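PDB 3NX4: putative oxidoreductase from Salmonella enterica subsp. enterica serovar Typhimurium, which binds NADP and probably works as an NADPH-dependent acryloyl-CoA reductase of the medium-chain dehydrogenase/reductase superfamily. Local coordinates for residues P58-I63 against N93-L98; E82-G87 against V110-G115; K222-V227 against F246-T251. All blocks are in the same frame, centred on the assembly; numbering follows the deposited sequence.

Contact 1: residues P58-I63 against N93-L98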
loop_
_atom_site.group_PDB
_atom_site.type_symbol
_atom_site.label_atom_id
_atom_site.label_comp_id
_atom_site.label_asym_id
_atom_site.label_seq_id
_atom_site.Cartn_x
_atom_site.Cartn_y
_atom_site.Cartn_z
ATOM N N PRO A 58 -17.931 33.494 -0.228
ATOM C CA PRO A 58 -16.778 33.695 0.644
ATOM C C PRO A 58 -16.574 32.557 1.639
ATOM O O PRO A 58 -17.520 31.881 2.020
ATOM C CB PRO A 58 -17.142 34.974 1.381
ATOM C CG PRO A 58 -18.606 34.921 1.477
ATOM C CD PRO A 58 -19.102 34.249 0.235
HETATM N N MSE A 59 -15.330 32.352 2.046
HETATM C CA MSE A 59 -14.995 31.271 2.955
HETATM C C MSE A 59 -14.096 31.680 4.108
HETATM O O MSE A 59 -13.159 32.429 3.929
HETATM C CB MSE A 59 -14.314 30.155 2.161
HETATM C CG MSE A 59 -13.668 29.082 3.005
HETATM SE SE MSE A 59 -14.972 27.917 3.786
HETATM C CE MSE A 59 -15.802 27.338 2.158
ATOM N N ILE A 60 -14.370 31.152 5.291
ATOM C CA ILE A 60 -13.486 31.351 6.419
ATOM C C ILE A 60 -12.655 30.077 6.423
ATOM O O ILE A 60 -13.186 28.998 6.619
ATOM C CB ILE A 60 -14.240 31.434 7.731
ATOM C CG1 ILE A 60 -15.120 32.677 7.766
ATOM C CG2 ILE A 60 -13.282 31.473 8.885
ATOM C CD1 ILE A 60 -15.554 33.035 9.148
ATOM N N PRO A 61 -11.354 30.199 6.197
ATOM C CA PRO A 61 -10.499 29.016 6.113
ATOM C C PRO A 61 -10.060 28.568 7.501
ATOM O O PRO A 61 -10.449 29.177 8.506
ATOM C CB PRO A 61 -9.302 29.527 5.318
ATOM C CG PRO A 61 -9.174 30.953 5.762
ATOM C CD PRO A 61 -10.603 31.444 5.943
ATOM N N GLY A 62 -9.256 27.510 7.548
ATOM C CA GLY A 62 -8.749 26.985 8.800
ATOM C C GLY A 62 -9.382 25.639 9.105
ATOM O O GLY A 62 -10.538 25.568 9.534
ATOM N N ILE A 63 -8.621 24.570 8.889
ATOM C CA ILE A 63 -9.143 23.223 9.060
ATOM C C ILE A 63 -9.042 22.760 10.512
ATOM O O ILE A 63 -9.539 21.692 10.863
ATOM C CB ILE A 63 -8.429 22.213 8.119
ATOM C CG1 ILE A 63 -6.944 22.087 8.476
ATOM C CG2 ILE A 63 -8.588 22.640 6.661
ATOM C CD1 ILE A 63 -6.156 21.195 7.505
ATOM N N ASN A 93 -15.243 23.328 3.022
ATOM C CA ASN A 93 -16.625 23.506 2.606
ATOM C C ASN A 93 -17.483 24.067 3.735
ATOM O O ASN A 93 -18.672 24.303 3.563
ATOM C CB ASN A 93 -17.226 22.214 2.047
ATOM C CG ASN A 93 -17.084 21.046 2.994
ATOM O OD1 ASN A 93 -17.315 21.170 4.193
ATOM N ND2 ASN A 93 -16.710 19.897 2.455
ATOM N N HIS A 94 -16.877 24.258 4.897
ATOM C CA HIS A 94 -17.580 24.794 6.050
ATOM C C HIS A 94 -16.736 25.874 6.718
ATOM O O HIS A 94 -15.554 25.663 6.958
ATOM C CB HIS A 94 -17.875 23.660 7.030
ATOM C CG HIS A 94 -18.744 24.054 8.181
ATOM N ND1 HIS A 94 -20.107 23.861 8.182
ATOM C CD2 HIS A 94 -18.442 24.612 9.376
ATOM C CE1 HIS A 94 -20.609 24.290 9.326
ATOM N NE2 HIS A 94 -19.619 24.750 10.068
ATOM N N TRP A 95 -17.331 27.018 7.038
ATOM C CA TRP A 95 -16.579 28.080 7.699
ATOM C C TRP A 95 -15.780 27.529 8.873
ATOM O O TRP A 95 -16.312 26.798 9.713
ATOM C CB TRP A 95 -17.501 29.213 8.146
ATOM C CG TRP A 95 -17.885 30.131 7.021
ATOM C CD1 TRP A 95 -17.745 29.896 5.682
ATOM C CD2 TRP A 95 -18.455 31.441 7.141
ATOM N NE1 TRP A 95 -18.200 30.976 4.962
ATOM C CE2 TRP A 95 -18.639 31.937 5.835
ATOM C CE3 TRP A 95 -18.831 32.238 8.225
ATOM C CZ2 TRP A 95 -19.182 33.195 5.586
ATOM C CZ3 TRP A 95 -19.368 33.485 7.975
ATOM C CH2 TRP A 95 -19.536 33.953 6.667
ATOM N N GLY A 96 -14.503 27.893 8.926
ATOM C CA GLY A 96 -13.555 27.205 9.776
ATOM C C GLY A 96 -12.930 27.953 10.936
ATOM O O GLY A 96 -13.527 28.855 11.528
ATOM N N GLY A 97 -11.695 27.569 11.244
ATOM C CA GLY A 97 -11.100 27.869 12.530
ATOM C C GLY A 97 -10.346 29.171 12.637
ATOM O O GLY A 97 -9.998 29.594 13.743
ATOM N N LEU A 98 -10.081 29.809 11.503
ATOM C CA LEU A 98 -9.331 31.063 11.533
ATOM C C LEU A 98 -10.282 32.230 11.766
ATOM O O LEU A 98 -10.428 33.123 10.930
ATOM C CB LEU A 98 -8.462 31.226 10.273
ATOM C CG LEU A 98 -7.286 30.237 10.255
ATOM C CD1 LEU A 98 -6.706 30.018 8.858
ATOM C CD2 LEU A 98 -6.196 30.666 11.235
#
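The indole of W95 and the peptides of G96, G97 and L98 supply four N-H groups to four carbonyls of P58-I63. W95 NE1 reaches P58 O at 3.2 Å from near the ring edge, a side-chain bond that helps fix the rotation of the indole. The other three are backbone bonds: G96 N to I60 O at 2.9 Å, L98 N to P61 O at 3.1 Å, and G97 N to G62 O at 2.9 Å. The two loops thus satisfy the carbonyls of the buried I60, P61 and G62 without forming a regular ladder.

Apolar contacts gather round the indole. I60 lays CG1 over one face, 3.9 Å from the centroid of the five-membered ring, a CH-pi contact, and its CD1 reaches the rim of the six-membered ring at CE3. With CG1 beside the backbone N (chi1 -66°), the branched chain spreads across the flat ring. Selenomethionine M59, bent at chi2 and chi3, brings SE obliquely to within 3.9 Å of W95 CD1, a Met-aromatic contact. L98 CD1 packs on G62 CA.

The two backbones come face to face at G62 and G96, where G96 CA lies 3.4 Å from G62 O, a closeness suited to residues without side chains. This loop-to-loop packing belongs to the GroES-like domain of the medium-chain dehydrogenase/reductase fold, with G62 about 12 Å from the bound NADP.

Contact 2: residues E82-G87 against V110-G115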
loop_
_atom_site.group_PDB
_atom_site.type_symbol
_atom_site.label_atom_id
_atom_site.label_comp_id
_atom_site.label_asym_id
_atom_site.label_seq_id
_atom_site.Cartn_x
_atom_site.Cartn_y
_atom_site.Cartn_z
ATOM N N GLU A 82 -13.899 22.483 27.087
ATOM C CA GLU A 82 -12.771 22.626 26.163
ATOM C C GLU A 82 -12.826 21.574 25.050
ATOM O O GLU A 82 -12.955 20.377 25.327
ATOM C CB GLU A 82 -11.433 22.505 26.910
ATOM C CG GLU A 82 -11.185 23.585 27.971
ATOM C CD GLU A 82 -10.952 24.964 27.374
ATOM O OE1 GLU A 82 -10.108 25.095 26.458
ATOM O OE2 GLU A 82 -11.616 25.921 27.826
ATOM N N VAL A 83 -12.714 22.018 23.798
ATOM C CA VAL A 83 -12.788 21.113 22.646
ATOM C C VAL A 83 -11.769 21.455 21.564
ATOM O O VAL A 83 -11.197 22.547 21.545
ATOM C CB VAL A 83 -14.183 21.155 21.982
ATOM C CG1 VAL A 83 -15.258 20.683 22.959
ATOM C CG2 VAL A 83 -14.479 22.570 21.479
ATOM N N LEU A 84 -11.538 20.510 20.658
ATOM C CA LEU A 84 -10.701 20.784 19.501
ATOM C C LEU A 84 -11.377 20.229 18.261
ATOM O O LEU A 84 -12.279 19.407 18.353
ATOM C CB LEU A 84 -9.295 20.188 19.679
ATOM C CG LEU A 84 -9.124 18.664 19.719
ATOM C CD1 LEU A 84 -9.248 18.054 18.322
ATOM C CD2 LEU A 84 -7.749 18.329 20.306
ATOM N N LEU A 85 -10.951 20.694 17.097
ATOM C CA LEU A 85 -11.456 20.145 15.851
ATOM C C LEU A 85 -10.356 20.170 14.802
ATOM O O LEU A 85 -9.634 21.156 14.666
ATOM C CB LEU A 85 -12.679 20.929 15.357
ATOM C CG LEU A 85 -13.297 20.547 14.004
ATOM C CD1 LEU A 85 -14.807 20.880 13.969
ATOM C CD2 LEU A 85 -12.570 21.219 12.846
ATOM N N THR A 86 -10.232 19.069 14.073
ATOM C CA THR A 86 -9.443 19.043 12.851
ATOM C C THR A 86 -10.261 18.328 11.776
ATOM O O THR A 86 -10.945 17.333 12.059
ATOM C CB THR A 86 -8.071 18.320 13.034
ATOM O OG1 THR A 86 -8.279 16.925 13.300
ATOM C CG2 THR A 86 -7.278 18.933 14.187
ATOM N N GLY A 87 -10.217 18.844 10.552
ATOM C CA GLY A 87 -10.729 18.097 9.409
ATOM C C GLY A 87 -12.225 18.177 9.194
ATOM O O GLY A 87 -12.838 19.224 9.412
ATOM N N VAL A 110 -13.795 17.052 19.072
ATOM C CA VAL A 110 -13.145 16.129 19.979
ATOM C C VAL A 110 -13.009 16.822 21.331
ATOM O O VAL A 110 -12.498 17.940 21.398
ATOM C CB VAL A 110 -11.745 15.765 19.453
ATOM C CG1 VAL A 110 -11.001 14.909 20.450
ATOM C CG2 VAL A 110 -11.860 15.064 18.110
ATOM N N ALA A 111 -13.470 16.186 22.404
ATOM C CA ALA A 111 -13.262 16.761 23.739
ATOM C C ALA A 111 -11.757 16.915 23.974
ATOM O O ALA A 111 -10.983 16.012 23.659
ATOM C CB ALA A 111 -13.886 15.886 24.809
ATOM N N LEU A 112 -11.332 18.061 24.496
ATOM C CA LEU A 112 -9.898 18.308 24.671
ATOM C C LEU A 112 -9.290 17.229 25.560
ATOM O O LEU A 112 -9.685 17.089 26.722
ATOM C CB LEU A 112 -9.658 19.688 25.288
ATOM C CG LEU A 112 -8.174 20.042 25.444
ATOM C CD1 LEU A 112 -7.526 20.214 24.084
ATOM C CD2 LEU A 112 -8.005 21.313 26.281
ATOM N N PRO A 113 -8.337 16.452 25.020
ATOM C CA PRO A 113 -7.851 15.294 25.781
ATOM C C PRO A 113 -7.235 15.727 27.102
ATOM O O PRO A 113 -6.612 16.777 27.161
ATOM C CB PRO A 113 -6.777 14.689 24.860
ATOM C CG PRO A 113 -7.132 15.165 23.495
ATOM C CD PRO A 113 -7.731 16.531 23.678
ATOM N N ALA A 114 -7.420 14.933 28.149
ATOM C CA ALA A 114 -6.746 15.192 29.411
ATOM C C ALA A 114 -5.238 15.171 29.177
ATOM O O ALA A 114 -4.733 14.342 28.425
ATOM C CB ALA A 114 -7.131 14.155 30.439
ATOM N N GLY A 115 -4.530 16.086 29.825
ATOM C CA GLY A 115 -3.098 16.202 29.660
ATOM C C GLY A 115 -2.680 17.081 28.494
ATOM O O GLY A 115 -1.499 17.371 28.333
#
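L84 and V110 form an antiparallel hydrogen-bonded pair in the mixed sheet of the GroES-like domain, joining strand 82-86 to the very short strand 110-111. Their two backbone bonds are L84 N to V110 O at 2.8 Å and V110 N to L84 O at 2.9 Å.

The tight part lies on the face shared by these two side chains, which stand side by side. L84 holds CG between its backbone N and carbonyl carbon (chi1 67°), bringing CD1 to 3.6 Å from V110 CB, while CD2 meets P113 CD at 3.8 Å. A leucine suits this place because its two methyls can serve different neighbours; helices 118-140 and 272-285 cover it through A121 and W279.

The loose side is limited to A111, small and exposed, which turns its methyl away from strand 82-86, and to the carboxylate end of E82, whose OE2 is bonded to T68 OG1. Between these, a separate and partly exposed anchor holds the chain as it leaves the strand after A111: L112 N donates a hydrogen bond to E82 O at 2.9 Å. The side chain of E82 contributes its CB, on which L112 CD2 rests at 3.7 Å.

Contact 3: residues K222-V227 against F246-T251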
loop_
_atom_site.group_PDB
_atom_site.type_symbol
_atom_site.label_atom_id
_atom_site.label_comp_id
_atom_site.label_asym_id
_atom_site.label_seq_id
_atom_site.Cartn_x
_atom_site.Cartn_y
_atom_site.Cartn_z
ATOM N N LYS A 222 8.389 12.061 -7.325
ATOM C CA LYS A 222 9.647 11.350 -7.479
ATOM C C LYS A 222 10.271 10.898 -6.174
ATOM O O LYS A 222 10.870 9.843 -6.108
ATOM C CB LYS A 222 10.647 12.158 -8.298
ATOM C CG LYS A 222 10.464 12.006 -9.786
ATOM C CD LYS A 222 11.380 12.927 -10.558
ATOM C CE LYS A 222 11.176 12.775 -12.049
ATOM N NZ LYS A 222 9.796 13.132 -12.433
ATOM N N VAL A 223 10.168 11.726 -5.148
ATOM C CA VAL A 223 10.755 11.371 -3.881
ATOM C C VAL A 223 10.084 10.109 -3.359
ATOM O O VAL A 223 10.754 9.185 -2.976
ATOM C CB VAL A 223 10.611 12.512 -2.872
ATOM C CG1 VAL A 223 11.018 12.065 -1.496
ATOM C CG2 VAL A 223 11.443 13.698 -3.308
ATOM N N LEU A 224 8.764 10.065 -3.425
ATOM C CA LEU A 224 8.018 8.901 -2.986
ATOM C C LEU A 224 8.364 7.707 -3.851
ATOM O O LEU A 224 8.531 6.610 -3.350
ATOM C CB LEU A 224 6.521 9.170 -3.033
ATOM C CG LEU A 224 5.595 7.985 -2.781
ATOM C CD1 LEU A 224 5.946 7.297 -1.488
ATOM C CD2 LEU A 224 4.153 8.434 -2.789
ATOM N N ALA A 225 8.485 7.934 -5.155
ATOM C CA ALA A 225 8.820 6.846 -6.068
ATOM C C ALA A 225 10.163 6.217 -5.705
ATOM O O ALA A 225 10.304 4.999 -5.718
ATOM C CB ALA A 225 8.829 7.334 -7.499
ATOM N N LYS A 226 11.148 7.044 -5.363
ATOM C CA LYS A 226 12.465 6.508 -5.029
ATOM C C LYS A 226 12.478 5.845 -3.655
ATOM O O LYS A 226 13.111 4.808 -3.463
ATOM C CB LYS A 226 13.552 7.579 -5.106
ATOM C CG LYS A 226 14.943 6.974 -4.931
ATOM C CD LYS A 226 16.007 7.744 -5.685
ATOM C CE LYS A 226 17.372 7.130 -5.447
ATOM N NZ LYS A 226 18.448 8.037 -5.889
ATOM N N VAL A 227 11.793 6.456 -2.697
ATOM C CA VAL A 227 11.598 5.816 -1.393
ATOM C C VAL A 227 10.989 4.422 -1.557
ATOM O O VAL A 227 11.455 3.465 -0.941
ATOM C CB VAL A 227 10.771 6.699 -0.441
ATOM C CG1 VAL A 227 10.337 5.913 0.798
ATOM C CG2 VAL A 227 11.607 7.941 -0.029
ATOM N N PHE A 246 1.546 15.673 -7.034
ATOM C CA PHE A 246 0.546 14.631 -6.756
ATOM C C PHE A 246 0.755 13.365 -7.589
ATOM O O PHE A 246 0.191 12.319 -7.281
ATOM C CB PHE A 246 -0.871 15.162 -6.990
ATOM C CG PHE A 246 -1.200 15.369 -8.436
ATOM C CD1 PHE A 246 -1.806 14.366 -9.173
ATOM C CD2 PHE A 246 -0.883 16.560 -9.069
ATOM C CE1 PHE A 246 -2.099 14.551 -10.514
ATOM C CE2 PHE A 246 -1.172 16.752 -10.411
ATOM C CZ PHE A 246 -1.783 15.746 -11.131
ATOM N N ALA A 247 1.549 13.453 -8.652
ATOM C CA ALA A 247 1.790 12.274 -9.481
ATOM C C ALA A 247 2.577 11.232 -8.692
ATOM O O ALA A 247 3.291 11.568 -7.744
ATOM C CB ALA A 247 2.528 12.652 -10.763
ATOM N N LEU A 248 2.451 9.976 -9.097
ATOM C CA LEU A 248 3.198 8.880 -8.494
ATOM C C LEU A 248 3.795 8.020 -9.603
ATOM O O LEU A 248 3.223 7.006 -9.971
ATOM C CB LEU A 248 2.329 8.052 -7.555
ATOM C CG LEU A 248 3.090 6.949 -6.820
ATOM C CD1 LEU A 248 4.473 7.411 -6.421
ATOM C CD2 LEU A 248 2.309 6.464 -5.621
ATOM N N PRO A 249 4.930 8.446 -10.144
ATOM C CA PRO A 249 5.576 7.730 -11.247
ATOM C C PRO A 249 6.432 6.589 -10.734
ATOM O O PRO A 249 7.645 6.711 -10.626
ATOM C CB PRO A 249 6.473 8.799 -11.859
ATOM C CG PRO A 249 6.828 9.667 -10.721
ATOM C CD PRO A 249 5.630 9.699 -9.819
ATOM N N THR A 250 5.777 5.477 -10.433
ATOM C CA THR A 250 6.438 4.308 -9.879
ATOM C C THR A 250 6.192 3.059 -10.718
ATOM O O THR A 250 5.633 3.125 -11.805
ATOM C CB THR A 250 6.004 4.067 -8.413
ATOM O OG1 THR A 250 6.741 2.974 -7.863
ATOM C CG2 THR A 250 4.524 3.768 -8.333
ATOM N N THR A 251 6.659 1.927 -10.212
ATOM C CA THR A 251 6.479 0.646 -10.868
ATOM C C THR A 251 5.934 -0.339 -9.848
ATOM O O THR A 251 5.974 -0.093 -8.648
ATOM C CB THR A 251 7.783 0.089 -11.447
ATOM O OG1 THR A 251 8.589 -0.444 -10.394
ATOM C CG2 THR A 251 8.551 1.171 -12.187
HETATM O O HOH W 1 9.480 3.658 -7.906
#
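A225 sets its methyl against a backbone carbonyl, with CB only 3.4 Å from P249 O, and no direct hydrogen bond links helix 222-227 to strand 247-251. This is helix-on-strand packing in the NADP-binding Rossmann domain, at a strand that pairs with its counterpart in the second subunit. The helix and strand axes approach to 7.2 Å and run in roughly the same direction, 25° apart. So close an approach suits alanine, whose methyl points toward the strand while adding little bulk.

Beside it, two leucines make the hydrophobic part of the contact. L224 CD2 meets L248 CD1 at 3.8 Å, and the two side chains cross at a slant. L248 does not start out aimed at the helix, but CG anti to its backbone N (chi1 -176°) helps carry the methyls there. Leucine suits both positions because its forked end carries two methyls to set against the other side chain. L248 also packs on T250 of the second subunit, and L224 on V252 of that subunit, which places these side chains at the dimer interface.

P249 is the centre of an inverse gamma turn, a bend compatible with the restricted phi of proline. Its ring comes toward the exposed end of the contact, where CG lies 4.4 Å from CG of K222. The aliphatic part of the lysine can therefore border the proline, while its CB points away from the strand and the residue is exposed.

A threonine at 250 combines a methyl with a hydroxyl that can hold a bridging water. A water links the two segments here: it donates to A225 O at 2.7 Å and lies 2.8 Å from T250 OG1.

Overall arrangement
Contacts 1 and 2 share the GroES-like domain and interleave along the chain, in the order 58-63, 82-87, 93-98, 110-115. Their centres are 18 Å apart, yet they meet where I63 O lies 2.9 Å from G87 N, a probable hydrogen bond at the junction of strands 64-72 and 82-86. Contact 3 follows later in the sequence, in the NADP-binding Rossmann domain; its centre is 32 Å from that of contact 1 and 35 Å from that of contact 2, with nearest atoms about 17 and 19 Å away. The first two thus join neighbouring parts of one domain, whereas contact 3 backs a strand that pairs antiparallel with one of the second subunit.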